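Local structure of protein YiiM (Escherichia coli, 1O65) at residues V40-L51 with V160-D169; M13-T21 with P94-L105. The protein is not functionally characterised, but carries a MOSC domain and may, like its family, bind molybdenum and act as an oxidoreductase. All blocks are in the same frame, centred on the assembly; numbering follows the deposited sequence.

Contact 1: residues V40-L51 with V160-D169; sequences VDGELMLTELGL and VIAPGKVSAD
Leu46 and Val166 lie on the same face of a small antiparallel sheet of the MOSC domain, in which strand 43-47 runs between strand 50-51 and strand 164-167. Leu44 and Val166 form one hydrogen-bonded pair. Leu46 and Gly164 form the next, with Leu46 N to Gly164 O at 2.8 Å.

The face of Leu44, Leu46 and Val166 is apolar. Leu46 meets Val160 tip to tip, its CD1 3.5 Å from Val160 CG2. With CG anti to the backbone N (chi1 164°), the isobutyl group is turned to Val160, just before the corner at Ile161. Val166 divides its two methyls: CG1 lies against Leu46 CB, and CG2 meets Leu51 CD2 at 3.6 Å. Trp118 and Ile123 of the larger sheet also touch Leu46. Cutting Leu46 back to an alanine would probably open a gap beside Val160 CG2 and deprive Trp118 and Ile123 of a packing partner.

The other face carries Glu43, Met45 and Lys165, all three exposed. Met45 bends at chi2 (58°), which carries its CE over the backbone to 3.4 Å from Gly164 N. The Glu43 carboxylate lies against the aliphatic end of Lys165, and its salt bridge to NZ is long.

Just before the corner, at Val160, a water joins the two segments. It donates to Glu48 O at 2.5 Å and accepts from Val160 N at 2.7 Å.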
# COMPACT_ATOMS: atom_id res chain seq x y z
N VAL A 40 16.34 5.60 -6.92
CA VAL A 40 17.59 5.04 -6.39
C VAL A 40 18.05 3.96 -7.36
O VAL A 40 17.26 3.09 -7.73
CB VAL A 40 17.34 4.47 -4.98
CG1 VAL A 40 18.50 3.65 -4.44
CG2 VAL A 40 17.02 5.62 -4.03
N ASP A 41 19.31 3.99 -7.78
CA ASP A 41 19.76 3.04 -8.79
C ASP A 41 20.60 1.91 -8.25
O ASP A 41 20.65 0.85 -8.88
CB ASP A 41 20.57 3.78 -9.87
CG ASP A 41 19.64 4.70 -10.65
OD1 ASP A 41 18.55 4.20 -11.02
OD2 ASP A 41 19.98 5.88 -10.86
N GLY A 42 21.28 2.15 -7.14
CA GLY A 42 22.12 1.12 -6.55
C GLY A 42 21.43 0.43 -5.38
O GLY A 42 20.22 0.55 -5.18
N GLU A 43 22.23 -0.28 -4.59
CA GLU A 43 21.70 -1.00 -3.44
C GLU A 43 21.73 -0.09 -2.21
O GLU A 43 22.44 0.91 -2.20
CB GLU A 43 22.39 -2.30 -3.17
CG GLU A 43 23.84 -2.21 -2.79
CD GLU A 43 24.51 -3.58 -2.78
OE1 GLU A 43 24.16 -4.42 -3.63
OE2 GLU A 43 25.36 -3.78 -1.90
N LEU A 44 20.82 -0.39 -1.31
CA LEU A 44 20.64 0.31 -0.06
C LEU A 44 20.02 -0.63 0.99
O LEU A 44 19.37 -1.65 0.73
CB LEU A 44 19.84 1.59 -0.17
CG LEU A 44 18.38 1.57 -0.57
CD1 LEU A 44 17.86 2.98 -0.82
CD2 LEU A 44 18.12 0.70 -1.80
N MET A 45 20.26 -0.28 2.23
CA MET A 45 19.82 -0.99 3.40
C MET A 45 18.35 -0.73 3.70
O MET A 45 17.86 0.41 3.67
CB MET A 45 20.71 -0.55 4.58
CG MET A 45 20.50 -1.36 5.84
SD MET A 45 20.78 -3.14 5.63
CE MET A 45 19.80 -3.71 7.02
N LEU A 46 17.59 -1.82 3.83
CA LEU A 46 16.18 -1.67 4.21
C LEU A 46 16.09 -2.01 5.71
O LEU A 46 16.38 -3.15 6.09
CB LEU A 46 15.25 -2.54 3.38
CG LEU A 46 13.83 -2.75 3.92
CD1 LEU A 46 13.09 -1.45 4.19
CD2 LEU A 46 13.00 -3.62 2.98
N THR A 47 15.77 -1.01 6.52
CA THR A 47 15.68 -1.23 7.97
C THR A 47 14.24 -1.41 8.40
O THR A 47 13.32 -1.21 7.61
CB THR A 47 16.34 -0.10 8.77
OG1 THR A 47 16.42 -0.52 10.16
CG2 THR A 47 15.56 1.19 8.74
N GLU A 48 13.98 -1.70 9.66
CA GLU A 48 12.65 -1.88 10.20
C GLU A 48 11.67 -0.79 9.78
O GLU A 48 10.53 -1.05 9.45
CB GLU A 48 12.72 -1.82 11.75
CG GLU A 48 11.34 -1.83 12.40
CD GLU A 48 11.39 -1.92 13.91
OE1 GLU A 48 11.73 -0.91 14.56
OE2 GLU A 48 11.07 -2.99 14.47
N LEU A 49 12.11 0.46 9.89
CA LEU A 49 11.30 1.63 9.63
C LEU A 49 11.26 2.08 8.18
O LEU A 49 10.49 2.97 7.85
CB LEU A 49 11.84 2.77 10.53
CG LEU A 49 11.66 2.53 12.03
CD1 LEU A 49 12.16 3.76 12.80
CD2 LEU A 49 10.20 2.25 12.35
N GLY A 50 12.11 1.55 7.30
CA GLY A 50 12.05 2.03 5.92
C GLY A 50 13.41 2.01 5.28
O GLY A 50 14.36 1.47 5.87
N LEU A 51 13.48 2.49 4.06
CA LEU A 51 14.71 2.52 3.28
C LEU A 51 15.66 3.63 3.72
O LEU A 51 15.27 4.79 3.86
CB LEU A 51 14.39 2.69 1.79
CG LEU A 51 13.95 1.37 1.10
CD1 LEU A 51 13.23 1.64 -0.21
CD2 LEU A 51 15.16 0.48 0.84
N VAL A 160 8.47 -4.55 7.60
CA VAL A 160 9.73 -5.21 7.24
C VAL A 160 9.92 -6.39 8.18
O VAL A 160 10.11 -6.21 9.37
CB VAL A 160 10.88 -4.19 7.24
CG1 VAL A 160 12.24 -4.86 7.14
CG2 VAL A 160 10.71 -3.24 6.04
N ILE A 161 9.86 -7.61 7.63
CA ILE A 161 10.03 -8.82 8.42
C ILE A 161 11.51 -9.06 8.70
O ILE A 161 11.86 -9.40 9.82
CB ILE A 161 9.41 -10.04 7.74
CG1 ILE A 161 7.91 -9.87 7.50
CG2 ILE A 161 9.72 -11.31 8.55
CD1 ILE A 161 7.09 -9.44 8.69
N ALA A 162 12.38 -8.94 7.71
CA ALA A 162 13.81 -9.11 7.93
C ALA A 162 14.55 -7.99 7.17
O ALA A 162 14.46 -7.91 5.93
CB ALA A 162 14.37 -10.44 7.47
N PRO A 163 15.23 -7.15 7.94
CA PRO A 163 15.98 -6.06 7.35
C PRO A 163 17.15 -6.57 6.54
O PRO A 163 17.64 -7.69 6.76
CB PRO A 163 16.39 -5.17 8.51
CG PRO A 163 15.65 -5.62 9.70
CD PRO A 163 14.92 -6.90 9.37
N GLY A 164 17.55 -5.84 5.51
CA GLY A 164 18.68 -6.28 4.69
C GLY A 164 18.92 -5.40 3.48
O GLY A 164 18.17 -4.45 3.21
N LYS A 165 20.02 -5.66 2.77
CA LYS A 165 20.35 -4.92 1.57
C LYS A 165 19.35 -5.36 0.48
O LYS A 165 19.01 -6.53 0.38
CB LYS A 165 21.76 -5.18 1.07
CG LYS A 165 22.82 -4.17 1.46
CD LYS A 165 24.14 -4.52 0.78
CE LYS A 165 25.31 -3.74 1.33
NZ LYS A 165 24.97 -2.33 1.64
N VAL A 166 18.87 -4.37 -0.24
CA VAL A 166 17.91 -4.56 -1.32
C VAL A 166 18.39 -3.66 -2.47
O VAL A 166 19.35 -2.91 -2.25
CB VAL A 166 16.50 -4.07 -0.90
CG1 VAL A 166 15.93 -4.85 0.28
CG2 VAL A 166 16.55 -2.58 -0.54
N SER A 167 17.75 -3.73 -3.63
CA SER A 167 18.15 -2.84 -4.70
C SER A 167 17.15 -2.87 -5.83
O SER A 167 16.30 -3.74 -5.96
CB SER A 167 19.57 -3.15 -5.20
OG SER A 167 19.58 -4.21 -6.14
N ALA A 168 17.31 -1.92 -6.75
CA ALA A 168 16.48 -1.78 -7.94
C ALA A 168 16.71 -2.98 -8.85
O ALA A 168 15.86 -3.30 -9.67
CB ALA A 168 16.81 -0.49 -8.67
N ASP A 169 17.85 -3.64 -8.66
CA ASP A 169 18.21 -4.80 -9.43
C ASP A 169 17.56 -6.08 -8.94
O ASP A 169 17.33 -6.95 -9.78
CB ASP A 169 19.74 -4.98 -9.48
CG ASP A 169 20.28 -3.86 -10.37
OD1 ASP A 169 19.71 -3.72 -11.47
OD2 ASP A 169 21.17 -3.12 -9.92
O HOH W 1 8.74 -2.82 9.61

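Contact 2: residues M13-T21 with P94-L105; sequences MRYPVDVYT and PAFGENLSTDGL
Asp18 and Ser101 exchange two backbone hydrogen bonds, Asp18 N to Ser101 O at 2.8 Å and Ser101 N to Asp18 O at 2.7 Å. Tyr20 N donates a hydrogen bond to Asn99 O. Asn99 CG lies beside its backbone N (chi1 -56°), a setting from which ND2 reaches Tyr20 O. That bond is nearly straight (171°), 3.2 Å long and in the amide's own plane. ND2 also donates to Asp54, while OD1 accepts from Cys70 N, which fixes the amide's rotation.

A water links Asp18 OD2, Ser101 OG and Tyr20 OH. Arg74 is the stronger partner of Asp18 and Ser101 and also pairs with Asp103, while Thr102 OG1 bonds to His71. A second water bridges Pro16 O and Asp103 N.

Apolar contacts flank these bonds. Leu105 CD2 lies over one face of the Tyr15 ring, 3.5 Å from its centroid, a CH-pi contact. Pro94 CB covers a face of Tyr20, whose CE1 edge meets Ser101 CB.

The arrangement is an antiparallel strand pair in the mixed sheet of the MOSC domain, in which strand 100-102 also pairs, in parallel, with strand 69-73.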
# COMPACT_ATOMS: atom_id res chain seq x y z
N MET A 13 6.81 -16.31 -8.55
CA MET A 13 6.41 -15.01 -9.05
C MET A 13 7.51 -13.98 -8.74
O MET A 13 7.87 -13.77 -7.60
CB MET A 13 5.08 -14.53 -8.49
CG MET A 13 3.86 -15.35 -8.86
SD MET A 13 3.76 -15.87 -10.55
CE MET A 13 3.65 -14.36 -11.50
N ARG A 14 8.02 -13.34 -9.78
CA ARG A 14 9.09 -12.35 -9.67
C ARG A 14 8.69 -11.05 -10.32
O ARG A 14 8.09 -11.01 -11.38
CB ARG A 14 10.37 -12.94 -10.32
CG ARG A 14 11.29 -13.51 -9.27
CD ARG A 14 11.74 -14.92 -9.46
NE ARG A 14 12.71 -15.07 -10.51
CZ ARG A 14 13.59 -16.05 -10.67
NH1 ARG A 14 13.72 -17.06 -9.83
NH2 ARG A 14 14.38 -15.99 -11.73
N TYR A 15 8.88 -9.93 -9.61
CA TYR A 15 8.45 -8.63 -10.12
C TYR A 15 9.54 -7.58 -10.05
O TYR A 15 9.99 -7.19 -8.96
CB TYR A 15 7.20 -8.16 -9.39
CG TYR A 15 6.04 -9.14 -9.38
CD1 TYR A 15 5.08 -9.16 -10.38
CD2 TYR A 15 5.93 -10.08 -8.37
CE1 TYR A 15 4.02 -10.05 -10.36
CE2 TYR A 15 4.88 -10.98 -8.34
CZ TYR A 15 3.93 -10.96 -9.34
OH TYR A 15 2.89 -11.86 -9.27
N PRO A 16 10.05 -7.20 -11.22
CA PRO A 16 11.08 -6.16 -11.30
C PRO A 16 10.57 -4.92 -10.60
O PRO A 16 9.38 -4.58 -10.72
CB PRO A 16 11.28 -5.97 -12.78
CG PRO A 16 10.94 -7.27 -13.40
CD PRO A 16 10.04 -8.03 -12.46
N VAL A 17 11.44 -4.22 -9.86
CA VAL A 17 10.91 -3.07 -9.14
C VAL A 17 11.77 -1.83 -9.17
O VAL A 17 12.99 -1.91 -9.03
CB VAL A 17 10.60 -3.52 -7.69
CG1 VAL A 17 11.86 -3.76 -6.89
CG2 VAL A 17 9.70 -2.51 -7.00
N ASP A 18 11.16 -0.68 -9.39
CA ASP A 18 11.83 0.61 -9.33
C ASP A 18 11.66 1.14 -7.90
O ASP A 18 10.55 1.02 -7.35
CB ASP A 18 11.19 1.58 -10.34
CG ASP A 18 11.53 1.19 -11.77
OD1 ASP A 18 12.63 0.62 -11.98
OD2 ASP A 18 10.73 1.46 -12.67
N VAL A 19 12.71 1.69 -7.34
CA VAL A 19 12.81 2.16 -5.98
C VAL A 19 12.95 3.67 -5.88
O VAL A 19 13.72 4.27 -6.64
CB VAL A 19 14.08 1.55 -5.31
CG1 VAL A 19 14.11 1.88 -3.82
CG2 VAL A 19 14.20 0.08 -5.57
N TYR A 20 12.17 4.31 -5.03
CA TYR A 20 12.21 5.75 -4.85
C TYR A 20 12.27 6.12 -3.38
O TYR A 20 11.68 5.45 -2.53
CB TYR A 20 11.00 6.49 -5.45
CG TYR A 20 10.80 6.26 -6.93
CD1 TYR A 20 10.18 5.10 -7.37
CD2 TYR A 20 11.24 7.18 -7.88
CE1 TYR A 20 10.01 4.86 -8.72
CE2 TYR A 20 11.05 6.95 -9.23
CZ TYR A 20 10.43 5.80 -9.65
OH TYR A 20 10.22 5.53 -10.97
N THR A 21 13.08 7.12 -3.04
CA THR A 21 13.17 7.60 -1.67
C THR A 21 13.34 9.13 -1.71
O THR A 21 13.69 9.69 -2.73
CB THR A 21 14.33 7.03 -0.85
OG1 THR A 21 15.56 7.52 -1.40
CG2 THR A 21 14.34 5.52 -0.76
N PRO A 94 7.28 8.77 -8.92
CA PRO A 94 6.48 8.30 -7.80
C PRO A 94 5.54 9.37 -7.28
O PRO A 94 5.47 9.64 -6.07
CB PRO A 94 7.56 7.99 -6.77
CG PRO A 94 8.52 9.14 -6.96
CD PRO A 94 8.54 9.40 -8.43
N ALA A 95 4.67 9.88 -8.15
CA ALA A 95 3.75 10.94 -7.78
C ALA A 95 2.92 10.62 -6.55
O ALA A 95 2.55 11.52 -5.79
CB ALA A 95 2.82 11.31 -8.93
N PHE A 96 2.58 9.35 -6.32
CA PHE A 96 1.76 9.01 -5.15
C PHE A 96 2.58 8.79 -3.90
O PHE A 96 2.00 8.35 -2.90
CB PHE A 96 0.87 7.80 -5.47
CG PHE A 96 -0.35 8.19 -6.27
CD1 PHE A 96 -1.50 8.64 -5.64
CD2 PHE A 96 -0.33 8.15 -7.65
CE1 PHE A 96 -2.60 9.03 -6.37
CE2 PHE A 96 -1.44 8.53 -8.40
CZ PHE A 96 -2.57 8.97 -7.76
N GLY A 97 3.87 9.08 -3.90
CA GLY A 97 4.71 8.91 -2.72
C GLY A 97 5.27 7.50 -2.55
O GLY A 97 5.97 7.23 -1.57
N GLU A 98 5.11 6.61 -3.51
CA GLU A 98 5.59 5.25 -3.38
C GLU A 98 7.09 5.08 -3.32
O GLU A 98 7.91 5.82 -3.88
CB GLU A 98 5.04 4.39 -4.54
CG GLU A 98 5.58 4.77 -5.90
CD GLU A 98 4.65 5.72 -6.62
OE1 GLU A 98 4.11 6.63 -5.96
OE2 GLU A 98 4.44 5.58 -7.84
N ASN A 99 7.50 4.02 -2.63
CA ASN A 99 8.91 3.64 -2.60
C ASN A 99 9.14 2.58 -3.69
O ASN A 99 10.20 2.53 -4.29
CB ASN A 99 9.32 3.02 -1.28
CG ASN A 99 9.02 3.92 -0.10
OD1 ASN A 99 8.21 3.55 0.76
ND2 ASN A 99 9.70 5.07 -0.07
N LEU A 100 8.11 1.73 -3.89
CA LEU A 100 8.22 0.64 -4.84
C LEU A 100 7.28 0.77 -6.04
O LEU A 100 6.08 0.89 -5.90
CB LEU A 100 7.96 -0.70 -4.16
CG LEU A 100 8.87 -1.08 -2.99
CD1 LEU A 100 8.54 -2.47 -2.46
CD2 LEU A 100 10.33 -0.99 -3.38
N SER A 101 7.85 0.68 -7.25
CA SER A 101 7.03 0.83 -8.46
C SER A 101 7.20 -0.39 -9.35
O SER A 101 8.33 -0.79 -9.63
CB SER A 101 7.37 2.11 -9.19
OG SER A 101 6.67 2.20 -10.42
N THR A 102 6.10 -1.01 -9.78
CA THR A 102 6.09 -2.19 -10.59
C THR A 102 4.93 -2.28 -11.61
O THR A 102 3.97 -1.52 -11.64
CB THR A 102 5.81 -3.44 -9.70
OG1 THR A 102 4.52 -3.23 -9.09
CG2 THR A 102 6.86 -3.75 -8.69
N ASP A 103 4.98 -3.38 -12.36
CA ASP A 103 3.94 -3.82 -13.26
C ASP A 103 3.57 -5.25 -12.77
O ASP A 103 4.43 -5.84 -12.11
CB ASP A 103 4.37 -4.00 -14.70
CG ASP A 103 4.57 -2.72 -15.48
OD1 ASP A 103 3.61 -1.97 -15.73
OD2 ASP A 103 5.75 -2.51 -15.85
N GLY A 104 2.36 -5.72 -13.02
CA GLY A 104 1.99 -7.07 -12.66
C GLY A 104 1.44 -7.27 -11.27
O GLY A 104 1.04 -8.39 -10.96
N LEU A 105 1.47 -6.27 -10.38
CA LEU A 105 0.96 -6.42 -9.02
C LEU A 105 -0.10 -5.37 -8.73
O LEU A 105 0.16 -4.15 -8.79
CB LEU A 105 2.09 -6.31 -7.99
CG LEU A 105 3.05 -7.50 -7.91
CD1 LEU A 105 4.20 -7.19 -6.96
CD2 LEU A 105 2.35 -8.75 -7.44
O HOH W 2 7.55 -4.82 -12.68
O HOH W 3 9.33 -2.28 -12.38
O HOH W 4 8.92 3.07 -12.18

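How the contacts relate
The two contacts are neighbours in the fold, their centres about 13 Å apart. Along the chain their segments alternate. The joint is strand 14-21 of contact 2, which pairs with strand 38-40, the lead-in to segment 40-51. Val40 N probably donates to Val19 O at 3.0 Å. Val19 also packs against both segments of contact 1, with CG1 3.7 Å from Leu51 CD1 and CG2 3.8 Å from Ala168 CA. Trp118 touches side chains of both contacts, Leu46 and Val166 in one, Val17, Val19 and Leu100 in the other. Contact 2 is buried in the main sheet, whereas contact 1 is partly exposed, its centre about 17 Å from the chain centre, against about 11 Å for contact 2.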